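Local atomic coordinates of alpha-ketoglutarate-dependent non-heme iron oxygenase EasH (Aspergillus japonicus, PDB entry 5M0T), a protein that probably acts as an iron(II)- and 2-oxoglutarate-dependent oxidase in the biosynthesis of the ergot alkaloid cycloclavine. Residues A42-R47 with S84-D89; L131-D136 with E179-P184; R262-S265 with D270-T273. All blocks are in the same frame, centred on the assembly; numbering follows the deposited sequence.

How the interactions relate
The three contacts follow one another along the chain and do not touch. Interaction 2 is the one tied to the active site: its 131-136 segment supplies His132 and Glu134 to the iron, next to bound 2-oxoglutarate. Interaction 1 joins two helices on the opposite side of the chain's centre, with its own centre about 33 Å from that of interaction 2 and nearest atoms about 14 Å apart. Interaction 3 is a small hairpin; its nearest atoms lie about 17 Å from interaction 2 and about 11 Å from interaction 1. Interaction 2 packs behind the iron-binding turn, and interaction 3 lies where the subunits meet.

Interaction 1: residues A42-R47 with S84-D89; sequences ADQVRR and SKLFRD
Leu86 lays its CD1 methyl over one face of the Arg47 guanidinium, with CD1 3.4 Å from Arg47 NH1 and 3.8 Å from Arg47 CZ. The two side chains cross at about a right angle. Leu86 holds CG opposite its backbone N (chi1 -173°), which sends the methyl branch across to the other helix. The same CD1 rests 3.6 Å from Gln44 O, one turn before Arg47.

The arginine chain bends at chi3 (-63°), and its head turns back along its own helix. There NE and NH2 grip one oxygen of Asp43 side-on. Arg47 NE lies 2.9 Å and Arg47 NH2 3.2 Å from Asp43 OD2. Both bonds lie close to the guanidinium plane, so they limit rotation of the group under the leucine. NH1 forms a salt bridge with Glu90, which also accepts from Gln44 NE2.

At the start of helix 85-91, Ser84 is the N-cap and its OG accepts from Phe87 N. Glu51, on helix 42-52, accepts from Ser84 OG and from the first backbone N-H groups of helix 85-91. Leu86 also packs on Phe48 of helix 42-52, while Phe87 packs against strands 112-122 and 222-231.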
# COMPACT_ATOMS: atom_id res chain seq x y z
N ALA A 42 -7.20 24.14 22.60
CA ALA A 42 -8.64 24.41 22.67
C ALA A 42 -9.12 25.14 21.41
O ALA A 42 -10.17 24.81 20.86
CB ALA A 42 -8.97 25.22 23.91
N ASP A 43 -8.33 26.12 20.96
CA ASP A 43 -8.66 26.90 19.76
C ASP A 43 -8.69 26.07 18.48
O ASP A 43 -9.54 26.29 17.62
CB ASP A 43 -7.68 28.06 19.57
CG ASP A 43 -8.04 28.93 18.38
OD1 ASP A 43 -8.97 29.75 18.51
OD2 ASP A 43 -7.42 28.75 17.30
N GLN A 44 -7.74 25.14 18.36
CA GLN A 44 -7.76 24.19 17.25
C GLN A 44 -8.99 23.28 17.27
O GLN A 44 -9.62 23.04 16.23
CB GLN A 44 -6.49 23.35 17.26
CG GLN A 44 -5.26 24.09 16.76
CD GLN A 44 -4.04 23.19 16.77
OE1 GLN A 44 -3.77 22.51 17.77
NE2 GLN A 44 -3.30 23.16 15.66
N VAL A 45 -9.36 22.79 18.45
CA VAL A 45 -10.52 21.91 18.58
C VAL A 45 -11.80 22.64 18.15
O VAL A 45 -12.60 22.09 17.38
CB VAL A 45 -10.65 21.34 20.02
CG1 VAL A 45 -11.99 20.62 20.23
CG2 VAL A 45 -9.49 20.40 20.31
N ARG A 46 -11.97 23.88 18.63
CA ARG A 46 -13.10 24.73 18.24
C ARG A 46 -13.18 24.92 16.72
O ARG A 46 -14.24 24.69 16.12
CB ARG A 46 -13.03 26.11 18.92
N ARG A 47 -12.06 25.31 16.11
CA ARG A 47 -12.02 25.54 14.66
C ARG A 47 -12.21 24.25 13.85
O ARG A 47 -12.94 24.26 12.86
CB ARG A 47 -10.72 26.26 14.23
CG ARG A 47 -10.78 27.77 14.44
CD ARG A 47 -9.55 28.47 13.90
NE ARG A 47 -8.33 28.05 14.60
CZ ARG A 47 -7.28 27.42 14.06
NH1 ARG A 47 -7.23 27.11 12.76
NH2 ARG A 47 -6.24 27.11 14.83
N SER A 84 -11.44 19.59 5.64
CA SER A 84 -10.81 20.39 6.70
C SER A 84 -9.45 21.00 6.31
O SER A 84 -8.46 20.28 6.12
CB SER A 84 -10.63 19.55 7.95
OG SER A 84 -10.09 20.32 9.01
N LYS A 85 -9.42 22.33 6.22
CA LYS A 85 -8.21 23.10 5.99
C LYS A 85 -7.23 22.91 7.15
O LYS A 85 -6.02 22.77 6.92
CB LYS A 85 -8.54 24.59 5.81
CG LYS A 85 -7.40 25.45 5.26
CD LYS A 85 -7.89 26.86 4.96
CE LYS A 85 -6.73 27.83 4.77
NZ LYS A 85 -5.69 27.31 3.83
N LEU A 86 -7.76 22.90 8.37
CA LEU A 86 -6.96 22.67 9.56
C LEU A 86 -6.27 21.29 9.53
O LEU A 86 -5.13 21.15 9.99
CB LEU A 86 -7.82 22.85 10.82
CG LEU A 86 -7.11 22.81 12.18
CD1 LEU A 86 -7.80 23.76 13.17
CD2 LEU A 86 -7.00 21.39 12.77
N PHE A 87 -6.95 20.28 8.98
CA PHE A 87 -6.34 18.96 8.81
C PHE A 87 -5.18 19.04 7.80
O PHE A 87 -4.05 18.65 8.09
CB PHE A 87 -7.39 17.95 8.33
CG PHE A 87 -6.92 16.55 8.35
CD1 PHE A 87 -6.18 16.03 7.29
CD2 PHE A 87 -7.24 15.72 9.41
CE1 PHE A 87 -5.73 14.72 7.32
CE2 PHE A 87 -6.80 14.42 9.44
CZ PHE A 87 -6.04 13.91 8.40
N ARG A 88 -5.49 19.55 6.62
CA ARG A 88 -4.51 19.69 5.54
C ARG A 88 -3.25 20.47 5.93
O ARG A 88 -2.17 20.03 5.61
CB ARG A 88 -5.17 20.37 4.34
CG ARG A 88 -6.15 19.49 3.58
CD ARG A 88 -6.49 20.09 2.23
NE ARG A 88 -7.07 21.43 2.33
CZ ARG A 88 -8.34 21.71 2.64
NH1 ARG A 88 -9.21 20.75 2.94
NH2 ARG A 88 -8.72 22.98 2.68
N ASP A 89 -3.41 21.60 6.63
CA ASP A 89 -2.33 22.57 6.87
C ASP A 89 -1.67 22.48 8.26
O ASP A 89 -0.46 22.64 8.36
CB ASP A 89 -2.85 23.99 6.71
CG ASP A 89 -3.39 24.28 5.32
OD1 ASP A 89 -3.34 23.40 4.44
OD2 ASP A 89 -3.87 25.43 5.12

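Interaction 2: residues L131-D136 with E179-P184; sequences LHREHD and EDFSAP. With FE2 (Fe (II) ion), chain C; ZN (zinc ion), chain E; AKG (2-oxoglutaric acid), chain D; AKG (2-oxoglutaric acid), chain H.
Arg133 spreads its guanidinium flat on the ring of Phe181 in this oxygenase of the phytanoyl-CoA dioxygenase family, with its cupin-type (double-stranded beta-helix) fold. The stack lies behind the turn carrying the iron ligands, away from the metal. The two planes are 8° apart. Arg133 CZ sits 3.7 Å from the Phe181 ring centroid, close to the ring normal, so this is a cation-pi stack. Arg133 CD adds a CH-pi contact over the same ring. The chain is extended from CG to NE (chi2 -172°, chi3 174°), which carries the head across the aromatic face. His135 NE2 comes to the ring's edge, 3.7 Å from Phe181 CD2.

Backbone carbonyls and two waters hold the arginine in place. Lys207 O accepts from NE and Ser175 O from NH2. NH1 donates to two waters; one of them donates to Asp136 OD2 and Phe181 O, the other to Asp180 O. Within 179-184, Asp180 OD1 accepts from Ser182 N, an Asx turn, and also from Ser182 OG.

Flanking Arg133, His132 and Glu134 are iron ligands of the HXE type, and His210 completes the facial triad. The bound 2-oxoglutarate chelates the metal through O1 and O5. Its other partners include Arg222, Thr169 and Gln129. A separate zinc ion is bound by Glu179, with a second 2-oxoglutarate and a water. At the iron, His132 NE2 binds at 1.9 Å and Glu134 OE1 at 2.0 Å.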
# COMPACT_ATOMS: atom_id res chain seq x y z
N LEU A 131 -12.66 -5.06 22.02
CA LEU A 131 -11.25 -4.72 21.99
C LEU A 131 -10.58 -5.36 20.79
O LEU A 131 -10.81 -6.51 20.52
CB LEU A 131 -10.54 -5.14 23.28
CG LEU A 131 -11.01 -4.52 24.60
CD1 LEU A 131 -10.23 -5.11 25.76
CD2 LEU A 131 -10.90 -3.01 24.61
N HIS A 132 -9.76 -4.60 20.08
CA HIS A 132 -9.12 -5.06 18.85
C HIS A 132 -7.77 -4.35 18.68
O HIS A 132 -7.51 -3.33 19.32
CB HIS A 132 -10.04 -4.75 17.64
CG HIS A 132 -10.34 -3.29 17.46
ND1 HIS A 132 -11.37 -2.65 18.11
CD2 HIS A 132 -9.71 -2.33 16.73
CE1 HIS A 132 -11.38 -1.37 17.77
NE2 HIS A 132 -10.36 -1.14 16.96
N ARG A 133 -6.92 -4.88 17.82
CA ARG A 133 -5.66 -4.23 17.44
C ARG A 133 -5.86 -3.65 16.06
O ARG A 133 -6.43 -4.31 15.17
CB ARG A 133 -4.52 -5.24 17.42
CG ARG A 133 -4.17 -5.74 18.81
CD ARG A 133 -2.91 -6.58 18.82
NE ARG A 133 -2.54 -6.92 20.18
CZ ARG A 133 -3.03 -7.95 20.88
NH1 ARG A 133 -3.95 -8.77 20.35
NH2 ARG A 133 -2.60 -8.14 22.13
N GLU A 134 -5.40 -2.42 15.87
CA GLU A 134 -5.65 -1.71 14.62
C GLU A 134 -4.92 -2.35 13.43
O GLU A 134 -5.41 -2.28 12.31
CB GLU A 134 -5.32 -0.21 14.75
CG GLU A 134 -6.36 0.71 14.10
CD GLU A 134 -7.60 0.98 14.98
OE1 GLU A 134 -8.48 0.11 15.13
OE2 GLU A 134 -7.70 2.11 15.52
N HIS A 135 -3.78 -3.02 13.68
CA HIS A 135 -3.03 -3.67 12.60
C HIS A 135 -3.71 -4.90 11.97
O HIS A 135 -3.24 -5.41 10.96
CB HIS A 135 -1.56 -3.96 13.02
CG HIS A 135 -1.33 -5.24 13.76
ND1 HIS A 135 -0.06 -5.69 14.05
CD2 HIS A 135 -2.18 -6.18 14.25
CE1 HIS A 135 -0.14 -6.85 14.68
NE2 HIS A 135 -1.42 -7.17 14.81
N ASP A 136 -4.81 -5.36 12.56
CA ASP A 136 -5.57 -6.47 11.96
C ASP A 136 -6.32 -6.08 10.68
O ASP A 136 -6.89 -6.93 10.03
CB ASP A 136 -6.49 -7.13 13.00
CG ASP A 136 -5.71 -7.92 14.05
OD1 ASP A 136 -4.78 -8.67 13.68
OD2 ASP A 136 -6.03 -7.83 15.25
N GLU A 179 2.32 -12.33 24.11
CA GLU A 179 2.88 -13.33 23.22
C GLU A 179 1.94 -13.66 22.05
O GLU A 179 2.36 -13.63 20.89
CB GLU A 179 3.22 -14.58 24.02
CG GLU A 179 3.92 -15.66 23.22
CD GLU A 179 4.04 -16.96 23.97
OE1 GLU A 179 5.16 -17.24 24.47
OE2 GLU A 179 3.03 -17.70 24.07
N ASP A 180 0.68 -13.94 22.36
CA ASP A 180 -0.29 -14.47 21.39
C ASP A 180 -1.35 -13.42 21.01
O ASP A 180 -2.29 -13.17 21.74
CB ASP A 180 -0.95 -15.72 21.99
CG ASP A 180 -1.89 -16.42 21.02
OD1 ASP A 180 -1.90 -16.11 19.81
OD2 ASP A 180 -2.61 -17.32 21.48
N PHE A 181 -1.19 -12.80 19.85
CA PHE A 181 -2.14 -11.79 19.39
C PHE A 181 -3.47 -12.38 18.85
O PHE A 181 -4.44 -11.67 18.66
CB PHE A 181 -1.49 -10.92 18.32
CG PHE A 181 -0.62 -9.79 18.86
CD1 PHE A 181 -0.04 -9.81 20.13
CD2 PHE A 181 -0.35 -8.72 18.04
CE1 PHE A 181 0.75 -8.75 20.56
CE2 PHE A 181 0.46 -7.66 18.47
CZ PHE A 181 1.01 -7.68 19.72
N SER A 182 -3.49 -13.68 18.57
CA SER A 182 -4.69 -14.35 18.09
C SER A 182 -5.58 -14.84 19.24
O SER A 182 -6.69 -15.29 18.99
CB SER A 182 -4.30 -15.53 17.20
OG SER A 182 -3.77 -16.59 17.96
N ALA A 183 -5.09 -14.79 20.48
CA ALA A 183 -5.90 -15.16 21.64
C ALA A 183 -7.10 -14.21 21.77
O ALA A 183 -6.96 -13.02 21.53
CB ALA A 183 -5.06 -15.13 22.91
N PRO A 184 -8.29 -14.75 22.13
CA PRO A 184 -9.47 -13.86 22.21
C PRO A 184 -9.30 -12.76 23.28
O PRO A 184 -8.95 -13.08 24.42
CB PRO A 184 -10.61 -14.81 22.59
CG PRO A 184 -10.11 -16.17 22.25
CD PRO A 184 -8.64 -16.12 22.53
FE FE2 C . -9.61 0.63 16.72
ZN ZN E . 4.87 -18.70 25.76
C1 AKG D . -11.55 1.93 15.60
O1 AKG D . -10.67 1.23 15.09
O2 AKG D . -12.68 2.23 15.03
C2 AKG D . -11.41 2.55 17.00
O5 AKG D . -10.63 2.04 17.78
C3 AKG D . -12.19 3.78 17.38
C4 AKG D . -12.02 4.15 18.85
C5 AKG D . -12.81 5.36 19.28
O3 AKG D . -13.36 6.07 18.32
O4 AKG D . -12.91 5.65 20.45
C1 AKG H . 3.18 -17.21 27.67
O1 AKG H . 4.16 -17.26 26.93
O2 AKG H . 2.20 -18.08 27.63
C2 AKG H . 2.93 -16.15 28.75
O5 AKG H . 1.82 -15.63 28.83
C3 AKG H . 4.05 -15.77 29.68
C4 AKG H . 4.38 -14.28 29.64
C5 AKG H . 5.12 -13.80 30.86
O3 AKG H . 6.36 -13.46 30.62
O4 AKG H . 4.61 -13.72 31.97
O HOH W 1 -5.19 -8.85 17.76
O HOH W 2 -3.68 -10.97 22.38
O HOH W 3 4.76 -19.81 24.12

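Interaction 3: residues R262-S265 with D270-T273; sequences RTVS and DIWT
The Trp272 indole meets Arg262 at its edge: Arg262 O lies near the ring plane, 3.6 Å from Trp272 CD1. Farther round the ring, NE1 donates to Gly260 O. Trp113 meets the indole edge-to-face, and Trp272 of the second subunit also meets it, planes at about 75°.

Val264 and Ile271 form an antiparallel hydrogen-bonded pair of a beta hairpin. Val264 N donates to Ile271 O at 3.1 Å, and Ile271 N donates to Val264 O at 2.9 Å, almost straight at 178°. On their shared face, Val264 CG2 packs on Ile271 CG1 at 3.7 Å. The next pair, Ser265 with Asp270, is non-hydrogen-bonded, with side chains on the other face.

Just before strand 264-266, the Thr263 side chain adds a third bond. A chi1 of -68° sets Thr263 OG1 beside the backbone N, where it donates to Trp272 O at 2.9 Å from above the carbonyl plane. Thr263 CG2 lies 3.5 Å from Ile271 O. Leu279 N donates to Thr263 OG1.

Thr273 OG1 bonds to Val237 O of the second subunit. Two backbone bonds and the Thr263 hydroxyl thus hold the hairpin together, while Trp272 and Thr273 bind the second subunit through backbone and side chain alike.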
# COMPACT_ATOMS: atom_id res chain seq x y z
N ARG A 262 2.71 12.14 -3.29
CA ARG A 262 4.15 12.14 -3.58
C ARG A 262 4.75 10.76 -3.38
O ARG A 262 4.17 9.88 -2.75
CB ARG A 262 4.90 13.17 -2.72
CG ARG A 262 4.86 14.58 -3.27
CD ARG A 262 5.21 15.63 -2.24
NE ARG A 262 4.95 16.98 -2.74
CZ ARG A 262 5.77 17.68 -3.54
NH1 ARG A 262 6.93 17.20 -3.97
NH2 ARG A 262 5.39 18.88 -3.91
N THR A 263 5.96 10.62 -3.92
CA THR A 263 6.72 9.39 -3.83
C THR A 263 7.21 9.22 -2.39
O THR A 263 7.58 10.18 -1.73
CB THR A 263 7.87 9.42 -4.84
OG1 THR A 263 7.32 9.37 -6.17
CG2 THR A 263 8.89 8.28 -4.63
N VAL A 264 7.18 7.97 -1.93
CA VAL A 264 7.57 7.60 -0.57
C VAL A 264 8.65 6.53 -0.69
O VAL A 264 8.64 5.76 -1.64
CB VAL A 264 6.38 7.09 0.28
CG1 VAL A 264 5.47 8.24 0.66
CG2 VAL A 264 5.58 6.00 -0.44
N SER A 265 9.59 6.53 0.24
CA SER A 265 10.71 5.58 0.22
C SER A 265 10.49 4.45 1.23
O SER A 265 10.36 4.69 2.42
CB SER A 265 12.04 6.28 0.54
OG SER A 265 13.13 5.37 0.34
N ASP A 270 11.94 3.48 -3.86
CA ASP A 270 10.96 4.49 -4.20
C ASP A 270 9.71 3.79 -4.68
O ASP A 270 9.79 2.99 -5.60
CB ASP A 270 11.46 5.46 -5.28
CG ASP A 270 12.39 6.54 -4.72
OD1 ASP A 270 12.53 6.64 -3.49
OD2 ASP A 270 12.99 7.28 -5.52
N ILE A 271 8.58 4.08 -4.05
CA ILE A 271 7.29 3.58 -4.49
C ILE A 271 6.28 4.73 -4.57
O ILE A 271 6.53 5.82 -4.02
CB ILE A 271 6.78 2.42 -3.60
CG1 ILE A 271 6.50 2.86 -2.17
CG2 ILE A 271 7.79 1.27 -3.62
CD1 ILE A 271 5.98 1.73 -1.31
N TRP A 272 5.16 4.48 -5.25
CA TRP A 272 4.19 5.51 -5.61
C TRP A 272 4.86 6.55 -6.52
O TRP A 272 4.95 7.74 -6.21
CB TRP A 272 3.57 6.12 -4.36
CG TRP A 272 2.16 6.58 -4.52
CD1 TRP A 272 1.69 7.85 -4.38
CD2 TRP A 272 1.02 5.76 -4.82
NE1 TRP A 272 0.32 7.88 -4.58
CE2 TRP A 272 -0.11 6.60 -4.84
CE3 TRP A 272 0.84 4.39 -5.04
CZ2 TRP A 272 -1.39 6.13 -5.12
CZ3 TRP A 272 -0.44 3.92 -5.30
CH2 TRP A 272 -1.54 4.78 -5.34
N THR A 273 5.30 6.07 -7.67
CA THR A 273 6.07 6.83 -8.62
C THR A 273 5.30 7.10 -9.91
O THR A 273 4.24 6.53 -10.15
CB THR A 273 7.32 6.02 -8.98
OG1 THR A 273 6.92 4.82 -9.64
CG2 THR A 273 8.10 5.65 -7.70